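Local coordinates for protein metal-bound toxin (Helicobacter pylori, PDB 4NRN) that binds two zinc ions and, as a RelE-family toxin of the YafQ subfamily, probably acts as an RNA endonuclease in a toxin-antitoxin system, at residues M1-T6 / Q74-F79; S7-K12 / L80-S85. One frame throughout, in Å; residues are numbered along the deposited sequence.

Interaction 1. Residues M1-T6 / Q74-F79; sequences MLTIET and QENTLF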
loop_
_atom_site.group_PDB
_atom_site.type_symbol
_atom_site.label_atom_id
_atom_site.label_comp_id
_atom_site.label_asym_id
_atom_site.label_seq_id
_atom_site.Cartn_x
_atom_site.Cartn_y
_atom_site.Cartn_z
ATOM N N MET A 1 -4.890 -5.925 -15.421
ATOM C CA MET A 1 -4.705 -5.643 -14.008
ATOM C C MET A 1 -3.299 -6.059 -13.596
ATOM O O MET A 1 -2.871 -7.176 -13.895
ATOM C CB MET A 1 -5.747 -6.393 -13.169
ATOM C CG MET A 1 -5.753 -5.967 -11.710
ATOM S SD MET A 1 -6.858 -6.863 -10.609
ATOM C CE MET A 1 -6.895 -5.713 -9.232
ATOM N N LEU A 2 -2.580 -5.170 -12.915
ATOM C CA LEU A 2 -1.239 -5.488 -12.444
ATOM C C LEU A 2 -1.272 -6.688 -11.504
ATOM O O LEU A 2 -2.192 -6.816 -10.688
ATOM C CB LEU A 2 -0.625 -4.293 -11.712
ATOM C CG LEU A 2 -0.303 -3.050 -12.535
ATOM C CD1 LEU A 2 0.096 -1.919 -11.620
ATOM C CD2 LEU A 2 0.796 -3.347 -13.545
ATOM N N THR A 3 -0.285 -7.571 -11.634
ATOM C CA THR A 3 -0.071 -8.644 -10.664
ATOM C C THR A 3 0.188 -8.005 -9.308
ATOM O O THR A 3 0.877 -6.992 -9.220
ATOM C CB THR A 3 1.116 -9.560 -11.058
ATOM O OG1 THR A 3 0.753 -10.348 -12.200
ATOM C CG2 THR A 3 1.483 -10.505 -9.919
ATOM N N ILE A 4 -0.401 -8.571 -8.262
ATOM C CA ILE A 4 -0.276 -8.009 -6.922
ATOM C C ILE A 4 0.556 -8.942 -6.067
ATOM O O ILE A 4 0.177 -10.086 -5.841
ATOM C CB ILE A 4 -1.660 -7.787 -6.259
ATOM C CG1 ILE A 4 -2.516 -6.862 -7.120
ATOM C CG2 ILE A 4 -1.508 -7.198 -4.847
ATOM C CD1 ILE A 4 -3.988 -7.035 -6.905
ATOM N N GLU A 5 1.697 -8.460 -5.601
ATOM C CA GLU A 5 2.578 -9.290 -4.797
ATOM C C GLU A 5 2.927 -8.563 -3.519
ATOM O O GLU A 5 3.047 -7.343 -3.510
ATOM C CB GLU A 5 3.851 -9.642 -5.570
ATOM C CG GLU A 5 4.441 -10.996 -5.165
ATOM C CD GLU A 5 5.780 -11.300 -5.819
ATOM O OE1 GLU A 5 6.382 -10.384 -6.417
ATOM O OE2 GLU A 5 6.233 -12.461 -5.728
ATOM N N THR A 6 3.088 -9.314 -2.437
ATOM C CA THR A 6 3.397 -8.712 -1.155
ATOM C C THR A 6 4.800 -9.086 -0.707
ATOM O O THR A 6 5.378 -10.052 -1.191
ATOM C CB THR A 6 2.395 -9.146 -0.069
ATOM O OG1 THR A 6 2.606 -10.525 0.265
ATOM C CG2 THR A 6 0.964 -8.957 -0.556
ATOM N N GLN A 74 7.716 -3.001 -15.473
ATOM C CA GLN A 74 8.531 -3.874 -16.307
ATOM C C GLN A 74 8.126 -5.338 -16.136
ATOM O O GLN A 74 8.274 -6.147 -17.048
ATOM C CB GLN A 74 9.993 -3.669 -15.934
ATOM C CG GLN A 74 10.180 -2.380 -15.149
ATOM C CD GLN A 74 11.414 -1.610 -15.552
ATOM O OE1 GLN A 74 12.512 -2.159 -15.612
ATOM N NE2 GLN A 74 11.242 -0.322 -15.826
ATOM N N GLU A 75 7.602 -5.669 -14.962
ATOM C CA GLU A 75 7.117 -7.017 -14.696
ATOM C C GLU A 75 5.587 -7.057 -14.628
ATOM O O GLU A 75 4.997 -8.121 -14.438
ATOM C CB GLU A 75 7.717 -7.544 -13.388
ATOM C CG GLU A 75 9.237 -7.545 -13.363
ATOM C CD GLU A 75 9.793 -7.190 -11.997
ATOM O OE1 GLU A 75 10.654 -6.290 -11.930
ATOM O OE2 GLU A 75 9.362 -7.797 -10.992
ATOM N N ASN A 76 4.954 -5.895 -14.792
ATOM C CA ASN A 76 3.502 -5.777 -14.676
ATOM C C ASN A 76 3.054 -6.073 -13.246
ATOM O O ASN A 76 2.096 -6.805 -13.022
ATOM C CB ASN A 76 2.811 -6.726 -15.666
ATOM C CG ASN A 76 1.298 -6.568 -15.680
ATOM O OD1 ASN A 76 0.781 -5.454 -15.711
ATOM N ND2 ASN A 76 0.580 -7.693 -15.658
ATOM N N THR A 77 3.757 -5.509 -12.275
ATOM C CA THR A 77 3.523 -5.887 -10.888
ATOM C C THR A 77 3.367 -4.701 -9.938
ATOM O O THR A 77 4.154 -3.757 -9.961
ATOM C CB THR A 77 4.631 -6.844 -10.367
ATOM O OG1 THR A 77 4.537 -8.097 -11.056
ATOM C CG2 THR A 77 4.471 -7.101 -8.874
ATOM N N LEU A 78 2.325 -4.769 -9.113
ATOM C CA LEU A 78 2.148 -3.878 -7.976
ATOM C C LEU A 78 2.677 -4.603 -6.749
ATOM O O LEU A 78 2.166 -5.661 -6.384
ATOM C CB LEU A 78 0.663 -3.536 -7.796
ATOM C CG LEU A 78 0.245 -2.865 -6.487
ATOM C CD1 LEU A 78 0.677 -1.406 -6.493
ATOM C CD2 LEU A 78 -1.259 -2.989 -6.276
ATOM N N PHE A 79 3.702 -4.038 -6.118
ATOM C CA PHE A 79 4.364 -4.672 -4.978
ATOM C C PHE A 79 3.935 -4.007 -3.664
ATOM O O PHE A 79 4.192 -2.826 -3.457
ATOM C CB PHE A 79 5.884 -4.566 -5.177
ATOM C CG PHE A 79 6.707 -5.379 -4.200
ATOM C CD1 PHE A 79 6.480 -6.738 -4.033
ATOM C CD2 PHE A 79 7.746 -4.788 -3.489
ATOM C CE1 PHE A 79 7.255 -7.483 -3.150
ATOM C CE2 PHE A 79 8.527 -5.527 -2.614
ATOM C CZ PHE A 79 8.276 -6.869 -2.441
HETATM O O HOH W 1 2.576 -10.100 -14.254
#

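Interaction 2. Residues S7-K12 / L80-S85; sequences SKKFDK and LVRLGS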
loop_
_atom_site.group_PDB
_atom_site.type_symbol
_atom_site.label_atom_id
_atom_site.label_comp_id
_atom_site.label_asym_id
_atom_site.label_seq_id
_atom_site.Cartn_x
_atom_site.Cartn_y
_atom_site.Cartn_z
ATOM N N SER A 7 5.341 -8.300 0.219
ATOM C CA SER A 7 6.582 -8.630 0.905
ATOM C C SER A 7 6.277 -9.469 2.148
ATOM O O SER A 7 5.110 -9.596 2.558
ATOM C CB SER A 7 7.294 -7.350 1.330
ATOM O OG SER A 7 6.634 -6.739 2.428
ATOM N N LYS A 8 7.321 -10.031 2.752
ATOM C CA LYS A 8 7.172 -10.764 4.012
ATOM C C LYS A 8 6.844 -9.817 5.181
ATOM O O LYS A 8 6.144 -10.212 6.113
ATOM C CB LYS A 8 8.414 -11.615 4.328
ATOM C CG LYS A 8 8.713 -12.729 3.327
ATOM C CD LYS A 8 9.932 -13.555 3.780
ATOM C CE LYS A 8 10.367 -14.572 2.714
ATOM N NZ LYS A 8 11.570 -15.388 3.112
ATOM N N LYS A 9 7.338 -8.576 5.123
ATOM C CA LYS A 9 7.040 -7.578 6.161
ATOM C C LYS A 9 5.602 -7.100 6.052
ATOM O O LYS A 9 4.929 -6.924 7.059
ATOM C CB LYS A 9 7.973 -6.363 6.085
ATOM C CG LYS A 9 9.420 -6.647 6.413
ATOM C CD LYS A 9 10.287 -5.428 6.106
ATOM C CE LYS A 9 11.780 -5.764 6.159
ATOM N NZ LYS A 9 12.606 -4.818 5.355
ATOM N N PHE A 10 5.140 -6.873 4.827
ATOM C CA PHE A 10 3.757 -6.494 4.618
ATOM C C PHE A 10 2.810 -7.539 5.194
ATOM O O PHE A 10 1.829 -7.204 5.860
ATOM C CB PHE A 10 3.447 -6.303 3.137
ATOM C CG PHE A 10 1.993 -6.043 2.867
ATOM C CD1 PHE A 10 1.517 -4.747 2.756
ATOM C CD2 PHE A 10 1.095 -7.096 2.754
ATOM C CE1 PHE A 10 0.168 -4.503 2.515
ATOM C CE2 PHE A 10 -0.255 -6.862 2.518
ATOM C CZ PHE A 10 -0.717 -5.560 2.398
ATOM N N ASP A 11 3.091 -8.808 4.918
ATOM C CA ASP A 11 2.231 -9.880 5.403
ATOM C C ASP A 11 2.124 -9.833 6.932
ATOM O O ASP A 11 1.033 -9.955 7.491
ATOM C CB ASP A 11 2.728 -11.245 4.903
ATOM C CG ASP A 11 2.608 -11.394 3.385
ATOM O OD1 ASP A 11 1.761 -10.706 2.776
ATOM O OD2 ASP A 11 3.361 -12.201 2.799
ATOM N N LYS A 12 3.247 -9.626 7.609
ATOM C CA LYS A 12 3.207 -9.511 9.060
ATOM C C LYS A 12 2.404 -8.284 9.504
ATOM O O LYS A 12 1.587 -8.381 10.418
ATOM C CB LYS A 12 4.610 -9.518 9.664
ATOM C CG LYS A 12 5.339 -10.843 9.480
ATOM C CD LYS A 12 6.807 -10.738 9.855
ATOM C CE LYS A 12 7.539 -12.061 9.647
ATOM N NZ LYS A 12 7.859 -12.318 8.215
ATOM N N LEU A 80 3.271 -4.751 -2.782
ATOM C CA LEU A 80 2.866 -4.193 -1.485
ATOM C C LEU A 80 3.969 -4.378 -0.434
ATOM O O LEU A 80 4.288 -5.501 -0.034
ATOM C CB LEU A 80 1.515 -4.766 -1.017
ATOM C CG LEU A 80 0.400 -4.809 -2.076
ATOM C CD1 LEU A 80 -0.895 -5.402 -1.523
ATOM C CD2 LEU A 80 0.145 -3.442 -2.677
ATOM N N VAL A 81 4.534 -3.255 0.010
ATOM C CA VAL A 81 5.781 -3.257 0.778
ATOM C C VAL A 81 5.597 -3.191 2.301
ATOM O O VAL A 81 6.160 -4.006 3.029
ATOM C CB VAL A 81 6.760 -2.135 0.296
ATOM C CG1 VAL A 81 8.100 -2.258 0.992
ATOM C CG2 VAL A 81 6.954 -2.206 -1.202
ATOM N N ARG A 82 4.832 -2.222 2.789
ATOM C CA ARG A 82 4.556 -2.131 4.222
ATOM C C ARG A 82 3.176 -1.531 4.452
ATOM O O ARG A 82 2.640 -0.840 3.591
ATOM C CB ARG A 82 5.617 -1.292 4.943
ATOM C CG ARG A 82 7.078 -1.771 4.803
ATOM C CD ARG A 82 7.399 -2.996 5.658
ATOM N NE ARG A 82 6.779 -2.933 6.982
ATOM C CZ ARG A 82 7.319 -2.328 8.034
ATOM N NH1 ARG A 82 8.496 -1.731 7.921
ATOM N NH2 ARG A 82 6.682 -2.316 9.198
ATOM N N LEU A 83 2.598 -1.815 5.614
ATOM C CA LEU A 83 1.267 -1.331 5.967
ATOM C C LEU A 83 1.275 -1.015 7.451
ATOM O O LEU A 83 1.378 -1.921 8.274
ATOM C CB LEU A 83 0.218 -2.406 5.690
ATOM C CG LEU A 83 -1.234 -1.975 5.852
ATOM C CD1 LEU A 83 -1.604 -1.050 4.707
ATOM C CD2 LEU A 83 -2.151 -3.189 5.882
ATOM N N GLY A 84 1.177 0.263 7.793
ATOM C CA GLY A 84 1.291 0.678 9.179
ATOM C C GLY A 84 1.334 2.181 9.344
ATOM O O GLY A 84 1.144 2.922 8.386
ATOM N N SER A 85 1.578 2.638 10.569
ATOM C CA SER A 85 1.658 4.070 10.832
ATOM C C SER A 85 3.023 4.623 10.434
ATOM O O SER A 85 3.955 3.865 10.162
ATOM C CB SER A 85 1.388 4.364 12.307
ATOM O OG SER A 85 2.483 3.942 13.103
#

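Interaction 1. Residues M1-T6 / Q74-F79
Thr3 O takes the shortest bond of this contact, from Leu78 N at 2.7 Å. Thr77 CA adds a CA-H...O contact to the same oxygen. Leu78 O is shared in a similar way: Glu5 N donates to it at 2.9 Å with an N-H...O angle of 170°, and Ile4 CA lies 3.4 Å from it. Thr3 N closes the set on Asn76 O. These bonds make strand 3-6 and the first part of strand 77-84 parallel neighbours, paired Thr3 with Thr77, Ile4 with Leu78 and Glu5 with Phe79.

On one face Ile4 and Leu78 run next to each other in the same direction, with CG1 of Ile4 4.2 Å from CD2 of Leu78. Helix 24-35 covers this face through Val31 and Ala35. Thr3, Thr77, Glu5 and Phe79 make the other face. Phe79 CG is anti to its backbone N (chi1 -170°), which carries Phe79 CD1 alongside the edge strand, 3.5 Å from Glu5 O. A water joins Thr3 OG1 to Glu75 O, which accepts from it. The contact therefore fixes the N-terminal edge strand mainly by backbone bonds, with an apolar face against the helix and a more polar one turned from it.

Interaction 2. Residues S7-K12 / L80-S85
Ser7 N donates to Leu80 O at 3.0 Å, and Ser7 OG donates to Val81 O at 2.8 Å. Ser7 is the N-cap of helix 8-19, so the two bonds tie the start of this helix to strand 77-84, in the mixed sheet of a RelE-family toxin. The hydroxyl also accepts from Phe10 N, the capping bond, at 2.8 Å. It thus gives its proton to the strand and takes one from the first turn of the helix. Ser7 OG lies between the backbone N and the carbonyl carbon (chi1 73°), which lets it serve both.

Phe10 brings the apolar part. Its CG is anti to the backbone N (chi1 174°), and the ring runs alongside Leu80. Leu80 CB lies over one face of the Phe10 ring, 3.9 Å from its centroid, in a CH-pi contact displaced toward the rim. Leu83 CB meets Phe10 CE1 obliquely. Leu27 of helix 24-35 also touches Phe10, and Val31 touches Leu80, so the ring belongs to the core between sheet and helices.

The strand is irregular here. Val81 and Arg82 both face Val68 of strand 65-72, a classic beta bulge. Val81 and Arg82 start away from the helix, but the Arg82 chain bends at chi2 and chi3 and returns across Lys9. Its guanidinium is held by Asp13, one turn after Lys9 in helix 8-19. NE of Arg82 forms a salt bridge with Asp13 OD2, and the same oxygen accepts from Leu83 N. This carboxylate would partly offset the positive charges of Lys9 and Arg82, whose ends stay apart. Where the two side chains cross, Arg82 CD packs 3.4 Å from Lys9 CB.

Overall arrangement
Interactions 1 and 2 follow one another along the same strand, 77-84, with centres about 15 Å apart. Their segments alternate in the chain: 1-6, 7-12, then 74-79 and 80-85. Strand 3-6 runs parallel to 77-84 as an edge of the five-stranded mixed sheet, and helix 8-19 carries on from it. The two contacts join directly where Glu5 O meets Leu80 N at 2.7 Å and Thr6 OG1 meets Asp11 OD1. Together they bind the N-terminal strand and helix to the last strand. That strand leads to His86, a zinc ligand and the predicted proton donor. The side chain of Arg82 in interaction 2 is about 12 Å from a bound zinc ion.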